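Local coordinates for putative metal-dependent hydrolase (PDB 6KNS), which binds a pair of zinc ions in a metallo-beta-lactamase fold and is probably a metal-dependent hydrolase, perhaps related to tRNA 3'-processing endoribonucleases, at residues G13-F18 against G222-L227; H65-H70 against T159-Y164; T134-I139 against I169-N174; F184-D189 against R228-T233; A193-S198 against L215-H220. All coordinates share one frame; numbering follows the deposited sequence.

Contact 1 of 5, residues G13-F18 against G222-L227; sequences GCYGGF and GVHDNL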
# COMPACT_ATOMS: atom_id res chain seq x y z
N GLY A 13 7.04 7.98 4.59
CA GLY A 13 7.53 6.60 4.78
C GLY A 13 8.95 6.50 4.26
O GLY A 13 9.34 7.23 3.35
N CYS A 14 9.72 5.60 4.83
CA CYS A 14 11.16 5.67 4.64
C CYS A 14 11.89 4.33 4.52
O CYS A 14 13.14 4.33 4.37
CB CYS A 14 11.78 6.50 5.77
SG CYS A 14 11.53 5.74 7.32
N TYR A 15 11.16 3.20 4.56
CA TYR A 15 11.79 1.89 4.36
C TYR A 15 12.04 1.50 2.91
O TYR A 15 11.22 1.80 2.02
CB TYR A 15 11.01 0.76 5.07
CG TYR A 15 11.38 0.70 6.55
CD1 TYR A 15 12.41 -0.10 7.00
CD2 TYR A 15 10.72 1.48 7.46
CE1 TYR A 15 12.78 -0.11 8.32
CE2 TYR A 15 11.06 1.50 8.80
CZ TYR A 15 12.11 0.70 9.21
OH TYR A 15 12.41 0.67 10.54
N GLY A 16 13.15 0.81 2.67
CA GLY A 16 13.44 0.32 1.34
C GLY A 16 12.71 -0.99 1.11
O GLY A 16 12.66 -1.80 2.00
N GLY A 17 12.16 -1.19 -0.09
CA GLY A 17 11.62 -2.47 -0.53
C GLY A 17 10.18 -2.76 -0.10
O GLY A 17 9.30 -2.98 -0.93
N PHE A 18 9.94 -2.73 1.21
CA PHE A 18 8.67 -3.15 1.79
C PHE A 18 8.63 -2.57 3.22
O PHE A 18 9.65 -2.25 3.78
CB PHE A 18 8.57 -4.68 1.85
CG PHE A 18 9.62 -5.33 2.76
CD1 PHE A 18 10.88 -5.61 2.29
CD2 PHE A 18 9.33 -5.67 4.08
CE1 PHE A 18 11.82 -6.21 3.12
CE2 PHE A 18 10.28 -6.27 4.89
CZ PHE A 18 11.52 -6.55 4.41
N GLY A 222 20.22 -4.81 11.23
CA GLY A 222 21.28 -3.93 11.76
C GLY A 222 20.79 -2.85 12.70
O GLY A 222 19.60 -2.78 13.05
N VAL A 223 21.73 -2.02 13.14
CA VAL A 223 21.46 -0.92 14.04
C VAL A 223 21.45 0.34 13.20
O VAL A 223 22.51 0.83 12.81
CB VAL A 223 22.54 -0.82 15.09
CG1 VAL A 223 22.22 0.33 16.10
CG2 VAL A 223 22.67 -2.18 15.75
N HIS A 224 20.25 0.85 12.94
CA HIS A 224 20.08 1.99 12.04
C HIS A 224 20.91 3.20 12.47
O HIS A 224 21.39 3.93 11.62
CB HIS A 224 18.60 2.42 11.98
CG HIS A 224 17.76 1.58 11.07
ND1 HIS A 224 16.38 1.65 11.06
CD2 HIS A 224 18.10 0.64 10.15
CE1 HIS A 224 15.91 0.80 10.16
NE2 HIS A 224 16.93 0.18 9.60
N ASP A 225 21.05 3.43 13.77
CA ASP A 225 21.90 4.52 14.26
C ASP A 225 23.36 4.40 13.81
O ASP A 225 24.06 5.42 13.72
CB ASP A 225 21.83 4.64 15.79
CG ASP A 225 20.59 5.41 16.27
OD1 ASP A 225 19.70 5.72 15.44
OD2 ASP A 225 20.53 5.75 17.47
N ASN A 226 23.81 3.19 13.50
CA ASN A 226 25.14 3.02 12.95
C ASN A 226 25.28 3.68 11.60
O ASN A 226 26.38 4.08 11.26
CB ASN A 226 25.57 1.57 12.83
CG ASN A 226 25.95 0.96 14.16
OD1 ASN A 226 26.21 1.66 15.13
ND2 ASN A 226 25.99 -0.36 14.22
N LEU A 227 24.20 3.77 10.82
CA LEU A 227 24.25 4.44 9.51
C LEU A 227 24.60 5.91 9.69
O LEU A 227 25.39 6.45 8.96
CB LEU A 227 22.92 4.31 8.75
CG LEU A 227 22.45 2.89 8.40
CD1 LEU A 227 21.01 2.87 7.94
CD2 LEU A 227 23.39 2.30 7.35

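Contact 2 of 5, residues H65-H70 against T159-Y164; sequences HYHHDH and TADSSY. With ZN (zinc ion), chain H; ZN (zinc ion), chain G.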
# COMPACT_ATOMS: atom_id res chain seq x y z
N HIS A 65 10.56 6.70 -9.83
CA HIS A 65 10.63 5.50 -10.63
C HIS A 65 9.51 4.55 -10.28
O HIS A 65 8.74 4.82 -9.34
CB HIS A 65 12.00 4.83 -10.52
CG HIS A 65 12.32 4.19 -9.19
ND1 HIS A 65 12.42 4.90 -8.02
CD2 HIS A 65 12.69 2.92 -8.90
CE1 HIS A 65 12.81 4.08 -7.05
NE2 HIS A 65 12.98 2.87 -7.56
N TYR A 66 9.39 3.45 -11.02
CA TYR A 66 8.21 2.62 -10.91
C TYR A 66 8.39 1.28 -10.19
O TYR A 66 7.56 0.38 -10.33
CB TYR A 66 7.65 2.38 -12.31
CG TYR A 66 7.25 3.67 -13.06
CD1 TYR A 66 6.11 4.36 -12.69
CD2 TYR A 66 7.98 4.16 -14.11
CE1 TYR A 66 5.71 5.49 -13.34
CE2 TYR A 66 7.57 5.34 -14.80
CZ TYR A 66 6.44 6.00 -14.38
OH TYR A 66 5.95 7.13 -14.99
N HIS A 67 9.39 1.19 -9.34
CA HIS A 67 9.52 0.05 -8.42
C HIS A 67 8.34 0.09 -7.43
O HIS A 67 7.92 1.18 -7.02
CB HIS A 67 10.85 0.13 -7.65
CG HIS A 67 12.00 -0.58 -8.30
ND1 HIS A 67 13.32 -0.35 -7.94
CD2 HIS A 67 12.03 -1.59 -9.21
CE1 HIS A 67 14.11 -1.15 -8.64
NE2 HIS A 67 13.35 -1.91 -9.42
N HIS A 68 7.84 -1.09 -7.04
CA HIS A 68 6.66 -1.22 -6.17
C HIS A 68 6.70 -0.39 -4.91
O HIS A 68 5.72 0.25 -4.50
CB HIS A 68 6.49 -2.67 -5.71
CG HIS A 68 6.26 -3.62 -6.82
ND1 HIS A 68 5.23 -3.48 -7.73
CD2 HIS A 68 6.95 -4.74 -7.18
CE1 HIS A 68 5.28 -4.50 -8.59
NE2 HIS A 68 6.31 -5.26 -8.28
N ASP A 69 7.86 -0.37 -4.27
CA ASP A 69 8.01 0.42 -3.04
C ASP A 69 7.96 1.95 -3.20
O ASP A 69 7.96 2.68 -2.20
CB ASP A 69 9.24 -0.04 -2.25
CG ASP A 69 10.53 0.17 -3.01
OD1 ASP A 69 10.56 -0.19 -4.19
OD2 ASP A 69 11.50 0.67 -2.43
N HIS A 70 7.83 2.43 -4.44
CA HIS A 70 7.62 3.85 -4.71
C HIS A 70 6.27 4.20 -5.35
O HIS A 70 5.96 5.38 -5.49
CB HIS A 70 8.77 4.36 -5.60
CG HIS A 70 10.10 4.24 -4.93
ND1 HIS A 70 10.80 5.32 -4.45
CD2 HIS A 70 10.80 3.14 -4.58
CE1 HIS A 70 11.89 4.88 -3.84
NE2 HIS A 70 11.93 3.56 -3.93
N THR A 159 17.79 11.89 -3.65
CA THR A 159 18.53 11.01 -4.54
C THR A 159 17.65 9.96 -5.22
O THR A 159 18.10 9.28 -6.14
CB THR A 159 19.63 10.19 -3.79
OG1 THR A 159 19.00 9.31 -2.84
CG2 THR A 159 20.62 11.10 -3.08
N ALA A 160 16.41 9.78 -4.77
CA ALA A 160 15.67 8.59 -5.12
C ALA A 160 16.60 7.40 -4.85
O ALA A 160 17.39 7.41 -3.88
CB ALA A 160 15.18 8.64 -6.57
N ASP A 161 16.52 6.37 -5.69
CA ASP A 161 17.35 5.18 -5.53
C ASP A 161 18.51 5.23 -6.48
O ASP A 161 18.31 5.45 -7.68
CB ASP A 161 16.57 3.94 -5.89
CG ASP A 161 15.50 3.60 -4.87
OD1 ASP A 161 15.12 4.41 -3.99
OD2 ASP A 161 15.08 2.46 -4.97
N SER A 162 19.70 4.94 -5.99
CA SER A 162 20.88 4.89 -6.87
C SER A 162 22.06 4.23 -6.18
O SER A 162 22.18 4.28 -4.95
CB SER A 162 21.29 6.32 -7.23
OG SER A 162 22.28 6.35 -8.25
N SER A 163 22.92 3.59 -6.95
CA SER A 163 24.29 3.36 -6.49
C SER A 163 25.09 4.64 -6.75
O SER A 163 24.62 5.58 -7.42
CB SER A 163 24.95 2.16 -7.21
OG SER A 163 25.05 2.38 -8.61
N TYR A 164 26.31 4.67 -6.24
CA TYR A 164 27.06 5.93 -6.15
C TYR A 164 27.44 6.45 -7.54
O TYR A 164 27.77 5.66 -8.42
CB TYR A 164 28.32 5.77 -5.25
CG TYR A 164 29.17 7.03 -5.33
CD1 TYR A 164 28.85 8.16 -4.57
CD2 TYR A 164 30.20 7.12 -6.23
CE1 TYR A 164 29.58 9.32 -4.69
CE2 TYR A 164 30.93 8.29 -6.37
CZ TYR A 164 30.61 9.38 -5.61
OH TYR A 164 31.35 10.52 -5.76
ZN ZN H . 14.14 1.13 -6.69
ZN ZN G . 13.30 1.88 -3.73

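Contact 3 of 5, residues T134-I139 against I169-N174; sequences TFLKTI and IPFSEN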
# COMPACT_ATOMS: atom_id res chain seq x y z
N THR A 134 14.28 19.93 -10.88
CA THR A 134 15.21 19.47 -11.91
C THR A 134 15.65 18.05 -11.53
O THR A 134 15.49 17.63 -10.37
CB THR A 134 16.46 20.39 -12.07
OG1 THR A 134 17.01 20.67 -10.78
CG2 THR A 134 16.15 21.74 -12.83
N PHE A 135 16.19 17.31 -12.49
CA PHE A 135 16.31 15.83 -12.41
C PHE A 135 17.72 15.35 -12.74
O PHE A 135 18.40 15.98 -13.53
CB PHE A 135 15.36 15.19 -13.40
CG PHE A 135 13.92 15.57 -13.17
CD1 PHE A 135 13.16 14.90 -12.23
CD2 PHE A 135 13.37 16.64 -13.81
CE1 PHE A 135 11.84 15.27 -11.96
CE2 PHE A 135 12.05 17.00 -13.57
CZ PHE A 135 11.29 16.32 -12.63
N LEU A 136 18.13 14.24 -12.14
CA LEU A 136 19.36 13.54 -12.54
C LEU A 136 19.04 12.04 -12.65
O LEU A 136 18.49 11.44 -11.70
CB LEU A 136 20.46 13.77 -11.51
CG LEU A 136 21.79 13.03 -11.68
CD1 LEU A 136 22.54 13.51 -12.94
CD2 LEU A 136 22.68 13.19 -10.42
N LYS A 137 19.38 11.43 -13.79
CA LYS A 137 19.21 9.98 -13.92
C LYS A 137 20.13 9.24 -12.94
O LYS A 137 21.29 9.62 -12.78
CB LYS A 137 19.53 9.55 -15.32
CG LYS A 137 18.97 8.18 -15.68
CD LYS A 137 19.03 8.02 -17.24
CE LYS A 137 18.53 6.65 -17.67
NZ LYS A 137 19.21 5.60 -16.85
N THR A 138 19.60 8.22 -12.26
CA THR A 138 20.38 7.48 -11.27
C THR A 138 20.93 6.17 -11.88
O THR A 138 20.56 5.79 -12.98
CB THR A 138 19.55 7.18 -10.02
OG1 THR A 138 18.44 6.32 -10.33
CG2 THR A 138 19.01 8.52 -9.39
N ILE A 139 21.82 5.51 -11.16
CA ILE A 139 22.29 4.21 -11.57
C ILE A 139 21.46 3.23 -10.77
O ILE A 139 21.64 3.10 -9.57
CB ILE A 139 23.77 4.02 -11.30
CG1 ILE A 139 24.57 5.22 -11.85
CG2 ILE A 139 24.23 2.69 -11.90
CD1 ILE A 139 26.08 4.93 -12.02
N ILE A 169 27.25 15.10 -7.15
CA ILE A 169 27.89 16.17 -6.39
C ILE A 169 27.52 17.53 -6.95
O ILE A 169 27.00 18.36 -6.20
CB ILE A 169 29.41 15.95 -6.23
CG1 ILE A 169 29.65 14.82 -5.23
CG2 ILE A 169 30.14 17.23 -5.76
CD1 ILE A 169 31.07 14.26 -5.24
N PRO A 170 27.78 17.77 -8.25
CA PRO A 170 27.28 19.01 -8.86
C PRO A 170 25.76 19.16 -8.80
O PRO A 170 25.26 20.24 -8.55
CB PRO A 170 27.72 18.91 -10.33
CG PRO A 170 28.79 17.88 -10.36
CD PRO A 170 28.68 17.03 -9.16
N PHE A 171 25.04 18.08 -9.03
CA PHE A 171 23.58 18.11 -8.92
C PHE A 171 23.08 18.63 -7.57
O PHE A 171 22.13 19.40 -7.53
CB PHE A 171 23.00 16.72 -9.17
CG PHE A 171 21.49 16.71 -9.26
CD1 PHE A 171 20.83 17.37 -10.31
CD2 PHE A 171 20.74 16.00 -8.33
CE1 PHE A 171 19.42 17.33 -10.40
CE2 PHE A 171 19.35 15.94 -8.41
CZ PHE A 171 18.69 16.59 -9.45
N SER A 172 23.71 18.19 -6.48
CA SER A 172 23.25 18.50 -5.13
C SER A 172 23.93 19.75 -4.56
O SER A 172 23.72 20.06 -3.39
CB SER A 172 23.55 17.33 -4.18
OG SER A 172 23.06 16.10 -4.68
N GLU A 173 24.71 20.46 -5.38
CA GLU A 173 25.52 21.58 -4.90
C GLU A 173 24.75 22.62 -4.07
O GLU A 173 23.76 23.22 -4.52
CB GLU A 173 26.26 22.29 -6.05
CG GLU A 173 27.30 23.27 -5.51
CD GLU A 173 28.30 23.76 -6.55
OE1 GLU A 173 27.98 23.77 -7.76
OE2 GLU A 173 29.40 24.17 -6.14
N ASN A 174 25.22 22.82 -2.85
CA ASN A 174 24.65 23.77 -1.92
C ASN A 174 23.22 23.49 -1.50
O ASN A 174 22.57 24.38 -0.99
CB ASN A 174 24.81 25.20 -2.44
CG ASN A 174 26.27 25.55 -2.71
OD1 ASN A 174 26.57 26.24 -3.68
ND2 ASN A 174 27.17 25.07 -1.86

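Contact 4 of 5, residues F184-D189 against R228-T233; sequences FYADQD and RKEAKT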
# COMPACT_ATOMS: atom_id res chain seq x y z
N PHE A 184 22.34 0.36 2.56
CA PHE A 184 23.44 -0.51 3.01
C PHE A 184 24.38 0.15 4.02
O PHE A 184 24.50 1.37 4.03
CB PHE A 184 24.26 -0.99 1.80
CG PHE A 184 23.54 -2.00 0.96
CD1 PHE A 184 23.77 -3.33 1.14
CD2 PHE A 184 22.64 -1.62 0.00
CE1 PHE A 184 23.08 -4.29 0.35
CE2 PHE A 184 21.94 -2.55 -0.77
CZ PHE A 184 22.17 -3.88 -0.61
N TYR A 185 25.03 -0.67 4.86
CA TYR A 185 25.96 -0.21 5.90
C TYR A 185 27.35 -0.01 5.29
O TYR A 185 27.61 -0.45 4.17
CB TYR A 185 26.01 -1.21 7.08
CG TYR A 185 24.69 -1.23 7.86
CD1 TYR A 185 23.63 -2.07 7.49
CD2 TYR A 185 24.47 -0.34 8.91
CE1 TYR A 185 22.42 -2.06 8.19
CE2 TYR A 185 23.27 -0.32 9.62
CZ TYR A 185 22.23 -1.17 9.24
OH TYR A 185 21.07 -1.15 9.94
N ALA A 186 28.23 0.63 6.05
CA ALA A 186 29.54 1.09 5.56
C ALA A 186 30.39 -0.03 5.04
O ALA A 186 31.17 0.16 4.12
CB ALA A 186 30.30 1.86 6.68
N ASP A 187 30.26 -1.22 5.63
CA ASP A 187 31.08 -2.37 5.20
C ASP A 187 30.57 -3.04 3.95
O ASP A 187 31.23 -3.93 3.46
CB ASP A 187 31.19 -3.44 6.31
CG ASP A 187 29.84 -4.08 6.67
OD1 ASP A 187 28.98 -3.35 7.23
OD2 ASP A 187 29.64 -5.30 6.40
N GLN A 188 29.39 -2.66 3.45
CA GLN A 188 28.73 -3.39 2.40
C GLN A 188 28.75 -2.59 1.10
O GLN A 188 28.75 -1.34 1.13
CB GLN A 188 27.25 -3.63 2.74
CG GLN A 188 26.91 -4.50 3.95
CD GLN A 188 25.41 -4.54 4.17
OE1 GLN A 188 24.80 -3.52 4.53
NE2 GLN A 188 24.80 -5.70 3.89
N ASP A 189 28.68 -3.31 -0.03
CA ASP A 189 28.68 -2.73 -1.37
C ASP A 189 27.29 -2.83 -1.99
O ASP A 189 26.83 -3.93 -2.27
CB ASP A 189 29.67 -3.47 -2.25
CG ASP A 189 29.78 -2.87 -3.66
OD1 ASP A 189 29.16 -1.82 -3.97
OD2 ASP A 189 30.52 -3.46 -4.45
N ARG A 228 23.98 6.56 10.67
CA ARG A 228 24.33 7.91 11.02
C ARG A 228 25.80 8.06 11.48
O ARG A 228 26.49 8.99 11.04
CB ARG A 228 23.41 8.42 12.12
CG ARG A 228 23.74 9.80 12.57
CD ARG A 228 22.83 10.26 13.71
NE ARG A 228 23.42 11.47 14.25
CZ ARG A 228 24.48 11.52 15.05
NH1 ARG A 228 25.08 10.40 15.50
NH2 ARG A 228 24.93 12.70 15.42
N LYS A 229 26.28 7.18 12.36
CA LYS A 229 27.66 7.29 12.83
C LYS A 229 28.68 7.09 11.69
O LYS A 229 29.72 7.78 11.60
CB LYS A 229 27.94 6.24 13.90
CG LYS A 229 27.18 6.44 15.19
CD LYS A 229 27.58 5.38 16.24
CE LYS A 229 26.72 5.51 17.48
NZ LYS A 229 27.02 4.47 18.45
N GLU A 230 28.37 6.14 10.82
CA GLU A 230 29.21 5.86 9.65
C GLU A 230 29.22 7.06 8.72
O GLU A 230 30.27 7.43 8.23
CB GLU A 230 28.67 4.63 8.91
CG GLU A 230 28.88 3.32 9.63
CD GLU A 230 27.89 2.22 9.20
OE1 GLU A 230 27.21 2.35 8.14
OE2 GLU A 230 27.79 1.22 9.92
N ALA A 231 28.05 7.65 8.46
CA ALA A 231 28.01 8.81 7.57
C ALA A 231 28.82 9.97 8.15
O ALA A 231 29.51 10.69 7.42
CB ALA A 231 26.60 9.25 7.24
N LYS A 232 28.76 10.13 9.47
CA LYS A 232 29.51 11.19 10.15
C LYS A 232 31.03 10.98 10.11
O LYS A 232 31.76 11.88 10.46
CB LYS A 232 29.06 11.35 11.63
CG LYS A 232 27.58 11.68 11.86
CD LYS A 232 27.25 13.14 11.71
CE LYS A 232 27.93 14.07 12.78
NZ LYS A 232 28.70 15.19 12.06
N THR A 233 31.52 9.79 9.71
CA THR A 233 32.98 9.61 9.61
C THR A 233 33.45 10.33 8.36
O THR A 233 34.61 10.58 8.21
CB THR A 233 33.41 8.14 9.52
OG1 THR A 233 32.87 7.51 8.33
CG2 THR A 233 32.95 7.40 10.78

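Contact 5 of 5, residues A193-S198 against L215-H220; sequences AGHMNS and LTHLPH. With ZN (zinc ion), chain G.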
# COMPACT_ATOMS: atom_id res chain seq x y z
N ALA A 193 22.89 -4.02 -6.32
CA ALA A 193 21.46 -3.74 -6.12
C ALA A 193 21.03 -2.34 -6.55
O ALA A 193 19.85 -2.00 -6.42
CB ALA A 193 21.08 -3.96 -4.63
N GLY A 194 21.94 -1.51 -7.03
CA GLY A 194 21.58 -0.13 -7.37
C GLY A 194 21.27 0.76 -6.17
O GLY A 194 20.39 1.63 -6.23
N HIS A 195 22.01 0.53 -5.09
CA HIS A 195 21.85 1.30 -3.85
C HIS A 195 23.18 1.83 -3.32
O HIS A 195 24.26 1.46 -3.77
CB HIS A 195 21.17 0.47 -2.77
CG HIS A 195 19.76 0.11 -3.08
ND1 HIS A 195 18.78 1.05 -3.36
CD2 HIS A 195 19.14 -1.10 -3.14
CE1 HIS A 195 17.63 0.43 -3.57
NE2 HIS A 195 17.83 -0.87 -3.48
N MET A 196 23.08 2.72 -2.34
CA MET A 196 24.26 3.29 -1.69
C MET A 196 24.39 2.89 -0.22
O MET A 196 23.42 2.44 0.39
CB MET A 196 24.20 4.82 -1.79
CG MET A 196 24.70 5.34 -3.15
SD MET A 196 24.84 7.13 -3.22
CE MET A 196 23.10 7.60 -3.20
N ASN A 197 25.60 3.05 0.33
CA ASN A 197 25.80 2.91 1.75
C ASN A 197 26.03 4.28 2.44
O ASN A 197 26.03 5.35 1.83
CB ASN A 197 26.94 1.91 2.07
CG ASN A 197 28.34 2.40 1.65
OD1 ASN A 197 28.60 3.60 1.46
ND2 ASN A 197 29.25 1.45 1.52
N SER A 198 26.20 4.19 3.74
CA SER A 198 26.41 5.34 4.61
C SER A 198 27.60 6.21 4.20
O SER A 198 27.48 7.43 4.21
CB SER A 198 26.57 4.83 6.07
OG SER A 198 27.49 3.73 6.12
N LEU A 215 19.18 10.31 6.01
CA LEU A 215 19.35 8.99 5.48
C LEU A 215 18.02 8.27 5.45
O LEU A 215 17.31 8.23 6.44
CB LEU A 215 20.36 8.23 6.35
CG LEU A 215 21.74 8.91 6.50
CD1 LEU A 215 22.64 8.10 7.48
CD2 LEU A 215 22.45 9.09 5.15
N THR A 216 17.69 7.66 4.32
CA THR A 216 16.39 7.02 4.15
C THR A 216 16.51 5.73 3.29
O THR A 216 17.61 5.22 3.02
CB THR A 216 15.40 8.07 3.58
OG1 THR A 216 14.08 7.53 3.58
CG2 THR A 216 15.79 8.50 2.14
N HIS A 217 15.37 5.17 2.92
CA HIS A 217 15.31 3.91 2.16
C HIS A 217 16.03 2.83 2.94
O HIS A 217 16.88 2.12 2.42
CB HIS A 217 15.91 4.08 0.78
CG HIS A 217 15.32 3.19 -0.25
ND1 HIS A 217 15.77 1.91 -0.46
CD2 HIS A 217 14.28 3.38 -1.10
CE1 HIS A 217 15.06 1.36 -1.44
NE2 HIS A 217 14.14 2.23 -1.84
N LEU A 218 15.62 2.70 4.19
CA LEU A 218 16.38 2.02 5.23
C LEU A 218 16.29 0.50 5.12
O LEU A 218 15.30 -0.03 4.61
CB LEU A 218 15.87 2.44 6.60
CG LEU A 218 15.94 3.93 6.90
CD1 LEU A 218 15.21 4.24 8.27
CD2 LEU A 218 17.40 4.39 6.86
N PRO A 219 17.32 -0.21 5.60
CA PRO A 219 17.34 -1.68 5.56
C PRO A 219 16.53 -2.30 6.70
O PRO A 219 16.16 -1.62 7.63
CB PRO A 219 18.82 -2.01 5.74
CG PRO A 219 19.38 -0.87 6.53
CD PRO A 219 18.60 0.35 6.08
N HIS A 220 16.27 -3.60 6.61
CA HIS A 220 15.49 -4.33 7.60
C HIS A 220 16.40 -5.20 8.49
O HIS A 220 15.97 -6.25 8.95
CB HIS A 220 14.43 -5.19 6.87
CG HIS A 220 13.48 -4.37 6.05
ND1 HIS A 220 12.25 -3.98 6.54
CD2 HIS A 220 13.60 -3.81 4.83
CE1 HIS A 220 11.64 -3.22 5.64
NE2 HIS A 220 12.43 -3.12 4.58
ZN ZN G . 13.30 1.88 -3.73

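Contact 1 of 5, residues G13-F18 against G222-L227
Tyr15 and His224 reach toward each other from backbones that stay well apart: their CA atoms, the nearest pair across the two segments, are 11.3 Å from each other. Residues 13-18 form an irregular loop that leaves strand 7-13, with positive phi at Gly17; residues 222-227 turn into helix 225-231, where Asn226 N bonds back to Val223 O and Leu227 N to His224 O. The gap is bridged by two long side chains alone. His224 has CG beside its backbone N and anti to the carbonyl carbon (chi1 -80°), which sends the imidazole toward the loop, and its CE1 lies 3.5 Å from Tyr15 OH. The hydroxyl approaches the imidazole at its edge, near the ring plane. The same CE1 is 3.7 Å from Tyr15 CE1, so the histidine carbon meets the phenol end of the tyrosine. The rings are oblique to each other, their planes 47° apart and their centroids separated by 5.8 Å. In this metallo-beta-lactamase fold the loop passes beside the dizinc centre: Gly17 N donates to Asp69 OD2, a zinc-binding oxygen, and the Tyr15 side chain is about 9 Å from a bound zinc ion. The neighbouring ring atom, His224 NE2, is hydrogen-bonded to Pro219 O, which helps hold the imidazole with CE1 facing the tyrosine. His220 also meets the Tyr15 ring and stacks on Phe18, and Phe18 in turn packs on Pro76 of the second subunit.

Contact 2 of 5, residues H65-H70 against T159-Y164
Asp161 OD2 bridges two zinc ions bound by His65, His67, Asp69 and His70, the HxHxDH motif of the metallo-beta-lactamase fold. The oxygen lies 2.4 Å from the zinc ion of chain H and 2.2 Å from that of chain G. His65 NE2 and His67 ND1 hold the former; Asp69 OD2 and His70 NE2 hold the latter. His140 completes the first site and His217 the second. Because both are metal ligands, His65 NE2 and Asp161 OD2 approach to 3.4 Å without a hydrogen bond; the imidazole meets the oxygen at its edge, its plane 62° from the carboxylate. The His70 and Asp161 side chains point at each other from opposite directions, His70 CE1 3.3 Å from Asp161 OD1, ring and carboxylate planes 78° apart. The His65 ring stands over a face of His70, with CE1 3.2 Å above the centre of that imidazole. His65 gets there with CG between its backbone N and carbonyl carbon (chi1 70°). In the second shell, Asp40 OD2 accepts the hydrogen bond of His70 ND1 and so orients the ring that presents NE2 to zinc. The loop bearing Asp161 is pinned by Thr138 OG1 at Asp161 O, and just before it Thr159 OG1 donates to Ala160 O over 2.7 Å.

Contact 3 of 5, residues T134-I139 against I169-N174
Leu136 CB sits squarely over one face of the Phe171 ring, 3.6 Å from its centroid and 3° off the ring normal, a CH-pi contact. This is the tight part. Leu136 CD2 continues the overlap beyond the ring, touching Phe171 CB at 3.8 Å, as the two side chains slide past each other in opposite directions. Phe171 extends to the strand because its CG is anti to the backbone N (chi1 -172°), and the far end of the ring runs onto main chain: CZ is 3.5 Å from Thr134 O, which lies at the ring edge, while CE1 is 3.5 Å from Phe135 C. The looser side is at Thr134, partly exposed, whose OG1 comes only within 4.1 Å of Phe171 CE1. Phe135 points the other way and stacks on Phe120. Arg148 holds the chain around the aromatic residue, with NE bonded to Phe171 O and NH2 to Glu173 O. Phe171 also packs on Val157, so the short helix 168-171 lies against neighbouring strands, a helix-on-sheet packing within the layered alpha-beta/beta-alpha architecture of metallo-beta-lactamase proteins.

Contact 4 of 5, residues F184-D189 against R228-T233
Glu230 reaches from helix 225-231 to the turn at Tyr185 and Ala186, and these three residues bury most of the surface between the segments. Its carboxylate receives the backbone N-H of Ala186, with Ala186 N to Glu230 OE1 at 2.9 Å. The bond is bent, its N-H...O angle being 138°, and the nitrogen approaches from above the carboxylate plane, 64° out of it. Glu230 spans the gap with CG beside its backbone N and the chain extended beyond CG. Along that chain Ala186 CB makes the apolar contact: it touches Glu230 CG at 3.6 Å and CD at 3.5 Å, so the methyl lies against the same side chain whose oxygen grips the amide. Tyr185 adds its ring edge, with CD2 3.8 Å from Glu230 OE2 and the ring and carboxylate planes 77° apart. The tyrosine hydroxyl is engaged elsewhere, bonded to Phe221 O. Tyr185 to Gln188 is a type I beta turn, closed by Gln188 N to Tyr185 O and braced by Gln188 OE1, which takes the Tyr185 N-H at 2.9 Å in a nearly straight bond. Further along the second segment, Glu230 O accepts from both Thr233 N and Thr233 OG1. OE1 has a second partner in Ser198 OG, at the start of helix 198-208. One carboxylate oxygen thus joins a turn and two helices through neutral partners, and those two hydrogen bonds would help stabilise a negative charge on Glu230 in its partly exposed setting.

Contact 5 of 5, residues A193-S198 against L215-H220
His195 and His217 are the closest pair of backbone positions across these segments, yet their CA atoms are 9.3 Å apart, the first in an irregular loop and the second just beyond strand 212-216. Their imidazoles fill the distance, CE1 of His195 meeting CE1 of His217 at 3.5 Å. The side chains cross at about a right angle, but the rings themselves are oblique, with planes 38° apart and centroids separated by 5.0 Å. His217 takes an unusual backbone conformation with positive phi (57°), and with CG anti to the backbone N its ring turns to the metal, where NE2 binds the zinc ion of chain G at 2.1 Å. Asp69, His70 and the bridging Asp161 are the other protein ligands of that ion. The His195 ring is anchored by Glu181: ND1 is hydrogen-bonded to OE2, while Glu181 OE1 takes the amide of Met196, so one carboxylate ties down both ring and loop. The His195 side chain is about 5 Å from a bound zinc ion, beside the dizinc site. Further along, Asn197 N-caps helix 198-208, and Leu215 on strand 212-216 packs against helix 225-231 and the adjacent strand 238-241.

How the contacts relate
The dizinc centre organises contacts 2 and 5, whose centres are about 10 Å apart and which share the zinc ion of chain G. Contact 1 lies about 7 Å from contact 5, centre to centre, and reaches the metal site through Gly17. Contact 4 shares helix 225-231 with contact 1 and connects to contact 5 through Glu230 and Ser198. Contact 3 is more peripheral, about 23 Å from contact 1 between centres, but Thr138 and Ile139 bond to the loop carrying Asp161. Along the chain, contact 1 encloses contacts 2, 3 and 5; contacts 2 and 3 interleave; contact 4 follows them, crosses contact 1 and encloses contact 5. Contacts 2 and 5 thus build the metal site, contact 1 flanks it, and contacts 3 and 4 pack around it.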